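Local structure of oxalate--CoA ligase (Arabidopsis thaliana, 5IE2) at residues P55-A60 against D103-L108; S171-R176 against K500-I505. The protein belongs to the ANL superfamily of AMP-binding enzymes, with a large N-terminal and a small C-terminal domain, and holds adenosine-5'-triphosphate in the pocket between them. All coordinates share one frame; numbering follows the deposited sequence.

Overall arrangement
From the N terminus, the chain first forms contact 1, in which 55-60 runs beside 103-108. The 42 residues between them, with helices 67-78 and 92-101 and strand 82-85, make two crossovers, and the contact closes this loop inside the large N-terminal domain. The chain then enters contact 2 at 171-176, the loop between strands 164-169 and 179-183, and returns to it only at 500-505, close to the C terminus, after 323 residues. The two contacts therefore follow one another without nesting or crossing. Their centres lie about 28 Å apart: the first joins two strands of one sheet, the second ties the two domains together around the triphosphate.

Contact 1. Residues P55-A60 against D103-L108; sequences PGDVVA and DSKLLL
The carboxylate of Asp57 lies flat against the aliphatic part of Lys105, whose CD sits over one of its faces, 3.3 Å from Asp57 OD1. The two side chains cross at about a right angle, and because Lys105 bends at its last torsion, NZ stays 4.9 Å from Asp57 OD1, too far for a salt bridge; Asp57 OD2 instead accepts from the backbone N of Lys54. The backbones pair in parallel. Lys105 N donates to Val58 O in a nearly straight bond (172°), Ala60 N to Leu106 O at 2.8 Å, and Leu108 N to Ala60 O. The chain turns a corner at Lys105, which takes the acceptor Val58 O and leaves the buried Leu106 N without a partner. Before the corner, a water bridges Val58 N and Asp103 O. One face of the sheet carries Val59, whose CG1, anti to the backbone N (174°), meets Leu106 CD2 at 3.9 Å and Leu108 CD1 at 3.6 Å. On the other face Ala60 CB packs 3.4 Å from Ser104 OG, itself bonded to Ser102, and touches Leu107 CD1. Strand 58-61 lies between strands 82-85 and 104-110, and the latter pairs onward with 127-132; helix 67-78 covers Val59 and Leu108, while helix 92-101, on the other face, places Leu99 against Ala60 and Ser104, the two helices making beta-alpha-beta crossovers.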
loop_
_atom_site.group_PDB
_atom_site.type_symbol
_atom_site.label_atom_id
_atom_site.label_comp_id
_atom_site.label_asym_id
_atom_site.label_seq_id
_atom_site.Cartn_x
_atom_site.Cartn_y
_atom_site.Cartn_z
ATOM N N PRO A 55 16.092 -0.873 -22.644
ATOM C CA PRO A 55 16.237 -0.254 -21.318
ATOM C C PRO A 55 15.540 1.111 -21.248
ATOM O O PRO A 55 15.607 1.880 -22.204
ATOM C CB PRO A 55 17.771 -0.112 -21.146
ATOM C CG PRO A 55 18.344 -1.267 -22.006
ATOM C CD PRO A 55 17.379 -1.306 -23.218
ATOM N N GLY A 56 14.792 1.362 -20.172
ATOM C CA GLY A 56 14.072 2.613 -20.023
ATOM C C GLY A 56 12.655 2.557 -20.610
ATOM O O GLY A 56 11.861 3.460 -20.349
ATOM N N ASP A 57 12.337 1.530 -21.389
ATOM C CA ASP A 57 10.945 1.438 -21.904
ATOM C C ASP A 57 9.955 1.270 -20.738
ATOM O O ASP A 57 10.304 0.642 -19.705
ATOM C CB ASP A 57 10.741 0.251 -22.872
ATOM C CG ASP A 57 11.317 0.508 -24.286
ATOM O OD1 ASP A 57 11.687 1.669 -24.600
ATOM O OD2 ASP A 57 11.403 -0.490 -25.059
ATOM N N VAL A 58 8.718 1.766 -20.914
ATOM C CA VAL A 58 7.656 1.563 -19.887
ATOM C C VAL A 58 6.681 0.504 -20.379
ATOM O O VAL A 58 6.234 0.567 -21.530
ATOM C CB VAL A 58 6.895 2.868 -19.576
ATOM C CG1 VAL A 58 5.740 2.601 -18.581
ATOM C CG2 VAL A 58 7.909 3.917 -18.982
ATOM N N VAL A 59 6.396 -0.496 -19.544
ATOM C CA VAL A 59 5.449 -1.550 -19.909
ATOM C C VAL A 59 4.282 -1.487 -18.911
ATOM O O VAL A 59 4.496 -1.578 -17.720
ATOM C CB VAL A 59 6.099 -2.936 -19.864
ATOM C CG1 VAL A 59 5.050 -4.064 -20.119
ATOM C CG2 VAL A 59 7.271 -3.059 -20.853
ATOM N N ALA A 60 3.070 -1.316 -19.399
ATOM C CA ALA A 60 1.884 -1.269 -18.518
ATOM C C ALA A 60 1.405 -2.683 -18.251
ATOM O O ALA A 60 1.530 -3.563 -19.113
ATOM C CB ALA A 60 0.729 -0.415 -19.166
ATOM N N ASP A 103 3.777 7.000 -20.742
ATOM C CA ASP A 103 4.521 6.661 -21.973
ATOM C C ASP A 103 4.686 5.151 -22.219
ATOM O O ASP A 103 5.711 4.684 -22.769
ATOM C CB ASP A 103 5.889 7.336 -21.969
ATOM C CG ASP A 103 5.769 8.839 -22.092
ATOM O OD1 ASP A 103 5.144 9.276 -23.088
ATOM O OD2 ASP A 103 6.280 9.575 -21.203
ATOM N N SER A 104 3.668 4.395 -21.827
ATOM C CA SER A 104 3.677 2.962 -22.046
ATOM C C SER A 104 3.887 2.588 -23.520
ATOM O O SER A 104 3.264 3.175 -24.402
ATOM C CB SER A 104 2.348 2.351 -21.524
ATOM O OG SER A 104 2.363 2.381 -20.101
ATOM N N LYS A 105 4.740 1.599 -23.760
ATOM C CA LYS A 105 5.056 1.094 -25.103
ATOM C C LYS A 105 4.477 -0.296 -25.331
ATOM O O LYS A 105 4.517 -0.823 -26.433
ATOM C CB LYS A 105 6.584 1.041 -25.326
ATOM C CG LYS A 105 7.157 2.359 -25.871
ATOM C CD LYS A 105 8.623 2.581 -25.493
ATOM C CE LYS A 105 9.057 4.035 -25.813
ATOM N NZ LYS A 105 8.534 4.516 -27.135
ATOM N N LEU A 106 3.971 -0.911 -24.281
ATOM C CA LEU A 106 3.422 -2.280 -24.349
ATOM C C LEU A 106 2.395 -2.441 -23.208
ATOM O O LEU A 106 2.616 -1.933 -22.095
ATOM C CB LEU A 106 4.563 -3.330 -24.220
ATOM C CG LEU A 106 4.159 -4.796 -24.048
ATOM C CD1 LEU A 106 3.468 -5.317 -25.302
ATOM C CD2 LEU A 106 5.347 -5.696 -23.646
ATOM N N LEU A 107 1.312 -3.155 -23.467
ATOM C CA LEU A 107 0.304 -3.480 -22.455
ATOM C C LEU A 107 0.306 -4.983 -22.244
ATOM O O LEU A 107 0.093 -5.737 -23.197
ATOM C CB LEU A 107 -1.102 -3.041 -22.902
ATOM C CG LEU A 107 -2.222 -3.547 -21.977
ATOM C CD1 LEU A 107 -2.100 -2.940 -20.567
ATOM C CD2 LEU A 107 -3.590 -3.201 -22.623
ATOM N N LEU A 108 0.558 -5.442 -21.012
ATOM C CA LEU A 108 0.422 -6.873 -20.694
ATOM C C LEU A 108 -0.861 -7.140 -19.916
ATOM O O LEU A 108 -1.224 -6.362 -19.009
ATOM C CB LEU A 108 1.610 -7.356 -19.830
ATOM C CG LEU A 108 2.993 -7.200 -20.472
ATOM C CD1 LEU A 108 4.043 -7.440 -19.380
ATOM C CD2 LEU A 108 3.057 -8.306 -21.532
HETATM O O HOH W 1 8.323 3.890 -22.789
#

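Contact 2. Residues S171-R176 against K500-I505; sequences SGTTSR and KIQRRI. With ATP (adenosine-5'-triphosphate), chain C.
The CA atoms of Thr173 and Gln502 are the nearest pair across the segments, and the direct bonds between the two are few and weak. Gln502 NE2 donates to Ser171 O over 3.4 Å; NE2 also lies 3.0 Å from Thr173 OG1, at an angle too poor for a bond. Extended from CG to NE, Arg504 reaches Thr174, further along the loop, where NH1 approaches Thr174 O at 2.8 Å; that oxygen lies near the guanidinium plane, at its edge, but the N-H is bent to 125°. The same carbonyl accepts from Ser175 OG. A water adds an indirect link from Thr173 O to Arg504 N.

Contacts with ATP are more numerous. The loop wraps the triphosphate with backbone N-H groups: Gly172 N binds O2G at 2.6 Å and Thr174 N binds O1G in an almost straight bond (173°). Hydroxyls add to the grip, Thr173 OG1 donating to O1B at 2.6 Å and Ser171 OG to O2A at 2.9 Å; chi1 of -54° sets Thr173 OG1 beside its own backbone N, facing O1B. From the other segment Lys500 passes alongside, its CE close to O2A and O1B, and bends at the end of its chain so that NZ donates to O5' at 3.0 Å; NZ also bonds Ser289 O. Such a glycine- and hydroxyl-rich loop is the phosphate-binding motif of this superfamily, here met by Lys500 of the C-terminal domain.

Gln502 occupies the N-cap position of helix 503-510, its side chain turned to the loop; Arg503 fastens this helix to Asp427 of helix 423-430 and to Ala441 O of strand 436-446, while Arg409 of strand 404-409, which also bonds ATP, lies against Thr173, Thr174 and Lys500.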
loop_
_atom_site.group_PDB
_atom_site.type_symbol
_atom_site.label_atom_id
_atom_site.label_comp_id
_atom_site.label_asym_id
_atom_site.label_seq_id
_atom_site.Cartn_x
_atom_site.Cartn_y
_atom_site.Cartn_z
ATOM N N SER A 171 -2.753 8.120 -4.773
ATOM C CA SER A 171 -4.170 7.738 -4.642
ATOM C C SER A 171 -5.217 8.856 -4.921
ATOM O O SER A 171 -6.402 8.550 -5.028
ATOM C CB SER A 171 -4.417 7.168 -3.235
ATOM O OG SER A 171 -3.753 5.918 -3.056
ATOM N N GLY A 172 -4.809 10.124 -5.037
ATOM C CA GLY A 172 -5.747 11.186 -5.392
ATOM C C GLY A 172 -6.549 11.754 -4.207
ATOM O O GLY A 172 -7.591 12.435 -4.359
ATOM N N THR A 173 -6.036 11.512 -3.005
ATOM C CA THR A 173 -6.723 11.904 -1.791
ATOM C C THR A 173 -6.835 13.434 -1.596
ATOM O O THR A 173 -7.925 13.947 -1.329
ATOM C CB THR A 173 -6.023 11.267 -0.571
ATOM O OG1 THR A 173 -5.925 9.838 -0.758
ATOM C CG2 THR A 173 -6.800 11.590 0.735
ATOM N N THR A 174 -5.732 14.167 -1.687
ATOM C CA THR A 174 -5.795 15.618 -1.458
ATOM C C THR A 174 -5.444 16.406 -2.716
ATOM O O THR A 174 -5.193 17.612 -2.653
ATOM C CB THR A 174 -4.881 16.104 -0.280
ATOM O OG1 THR A 174 -3.548 15.607 -0.450
ATOM C CG2 THR A 174 -5.422 15.635 1.057
ATOM N N SER A 175 -5.385 15.708 -3.845
ATOM C CA SER A 175 -4.988 16.320 -5.109
ATOM C C SER A 175 -5.396 15.433 -6.269
ATOM O O SER A 175 -5.956 14.351 -6.060
ATOM C CB SER A 175 -3.475 16.584 -5.138
ATOM O OG SER A 175 -3.179 17.875 -4.628
ATOM N N ARG A 176 -5.103 15.889 -7.484
ATOM C CA ARG A 176 -5.172 15.026 -8.665
ATOM C C ARG A 176 -3.916 14.154 -8.622
ATOM O O ARG A 176 -2.812 14.703 -8.405
ATOM C CB ARG A 176 -5.221 15.853 -9.961
ATOM C CG ARG A 176 -4.642 17.269 -9.795
ATOM C CD ARG A 176 -5.089 18.220 -10.893
ATOM N NE ARG A 176 -4.829 19.619 -10.545
ATOM C CZ ARG A 176 -5.704 20.406 -9.918
ATOM N NH1 ARG A 176 -6.888 19.926 -9.551
ATOM N NH2 ARG A 176 -5.398 21.671 -9.643
ATOM N N LYS A 500 -8.969 3.071 1.195
ATOM C CA LYS A 500 -9.031 4.318 1.980
ATOM C C LYS A 500 -10.351 4.994 1.796
ATOM O O LYS A 500 -10.830 5.129 0.672
ATOM C CB LYS A 500 -7.964 5.357 1.570
ATOM C CG LYS A 500 -6.519 4.933 1.546
ATOM C CD LYS A 500 -5.667 6.074 0.891
ATOM C CE LYS A 500 -4.193 5.662 0.654
ATOM N NZ LYS A 500 -3.254 6.127 1.770
ATOM N N ILE A 501 -10.945 5.467 2.879
ATOM C CA ILE A 501 -12.129 6.297 2.738
ATOM C C ILE A 501 -11.600 7.697 2.504
ATOM O O ILE A 501 -10.848 8.174 3.335
ATOM C CB ILE A 501 -13.004 6.235 4.017
ATOM C CG1 ILE A 501 -13.345 4.775 4.386
ATOM C CG2 ILE A 501 -14.244 7.135 3.891
ATOM C CD1 ILE A 501 -13.833 4.607 5.860
ATOM N N GLN A 502 -11.950 8.376 1.422
ATOM C CA GLN A 502 -11.412 9.737 1.251
ATOM C C GLN A 502 -12.359 10.812 1.760
ATOM O O GLN A 502 -13.514 10.862 1.340
ATOM C CB GLN A 502 -10.990 10.033 -0.193
ATOM C CG GLN A 502 -10.272 8.876 -0.882
ATOM C CD GLN A 502 -9.553 9.304 -2.155
ATOM O OE1 GLN A 502 -10.135 9.972 -3.015
ATOM N NE2 GLN A 502 -8.288 8.922 -2.279
ATOM N N ARG A 503 -11.869 11.657 2.673
ATOM C CA ARG A 503 -12.756 12.544 3.412
ATOM C C ARG A 503 -13.382 13.589 2.499
ATOM O O ARG A 503 -14.540 13.927 2.682
ATOM C CB ARG A 503 -12.025 13.296 4.532
ATOM C CG ARG A 503 -10.960 12.525 5.234
ATOM C CD ARG A 503 -10.374 13.329 6.370
ATOM N NE ARG A 503 -10.976 12.706 7.510
ATOM C CZ ARG A 503 -10.448 11.745 8.250
ATOM N NH1 ARG A 503 -9.187 11.355 8.109
ATOM N NH2 ARG A 503 -11.200 11.255 9.219
ATOM N N ARG A 504 -12.670 14.046 1.473
ATOM C CA ARG A 504 -13.255 15.062 0.592
ATOM C C ARG A 504 -14.466 14.528 -0.178
ATOM O O ARG A 504 -15.480 15.208 -0.328
ATOM C CB ARG A 504 -12.205 15.584 -0.396
ATOM C CG ARG A 504 -11.235 16.576 0.219
ATOM C CD ARG A 504 -10.111 16.986 -0.751
ATOM N NE ARG A 504 -9.474 18.244 -0.326
ATOM C CZ ARG A 504 -8.380 18.777 -0.871
ATOM N NH1 ARG A 504 -7.790 18.192 -1.899
ATOM N NH2 ARG A 504 -7.887 19.916 -0.403
ATOM N N ILE A 505 -14.390 13.269 -0.580
ATOM C CA ILE A 505 -15.496 12.644 -1.291
ATOM C C ILE A 505 -16.707 12.478 -0.380
ATOM O O ILE A 505 -17.848 12.720 -0.788
ATOM C CB ILE A 505 -15.105 11.283 -1.855
ATOM C CG1 ILE A 505 -14.285 11.477 -3.112
ATOM C CG2 ILE A 505 -16.339 10.443 -2.168
ATOM C CD1 ILE A 505 -12.871 11.833 -2.835
HETATM P PG ATP C . -2.481 11.803 -2.936
HETATM O O1G ATP C . -3.117 12.921 -2.109
HETATM O O2G ATP C . -2.911 11.807 -4.360
HETATM O O3G ATP C . -0.961 11.805 -2.795
HETATM P PB ATP C . -2.458 9.683 -0.976
HETATM O O1B ATP C . -3.563 8.915 -0.285
HETATM O O2B ATP C . -1.667 10.708 -0.245
HETATM O O3B ATP C . -3.007 10.367 -2.363
HETATM P PA ATP C . -0.692 7.318 -0.864
HETATM O O1A ATP C . 0.783 7.467 -1.212
HETATM O O2A ATP C . -1.421 6.095 -1.265
HETATM O O3A ATP C . -1.460 8.540 -1.586
HETATM O "O5'" ATP C . -0.881 7.634 0.694
HETATM C "C5'" ATP C . 0.178 8.106 1.564
HETATM C "C4'" ATP C . -0.510 8.916 2.676
HETATM O "O4'" ATP C . -1.270 8.018 3.508
HETATM C "C3'" ATP C . 0.465 9.496 3.653
HETATM O "O3'" ATP C . 0.997 10.714 3.136
HETATM C "C2'" ATP C . -0.380 9.716 4.889
HETATM O "O2'" ATP C . -1.225 10.859 4.683
HETATM C "C1'" ATP C . -1.288 8.521 4.831
HETATM N N9 ATP C . -0.847 7.425 5.727
HETATM C C8 ATP C . -0.085 6.363 5.435
HETATM N N7 ATP C . 0.052 5.585 6.553
HETATM C C5 ATP C . -0.673 6.189 7.550
HETATM C C6 ATP C . -0.971 5.887 8.969
HETATM N N6 ATP C . -0.497 4.729 9.539
HETATM N N1 ATP C . -1.765 6.765 9.625
HETATM C C2 ATP C . -2.265 7.876 9.036
HETATM N N3 ATP C . -2.029 8.222 7.744
HETATM C C4 ATP C . -1.250 7.392 6.992
HETATM O O HOH W 2 -9.464 13.989 1.336
#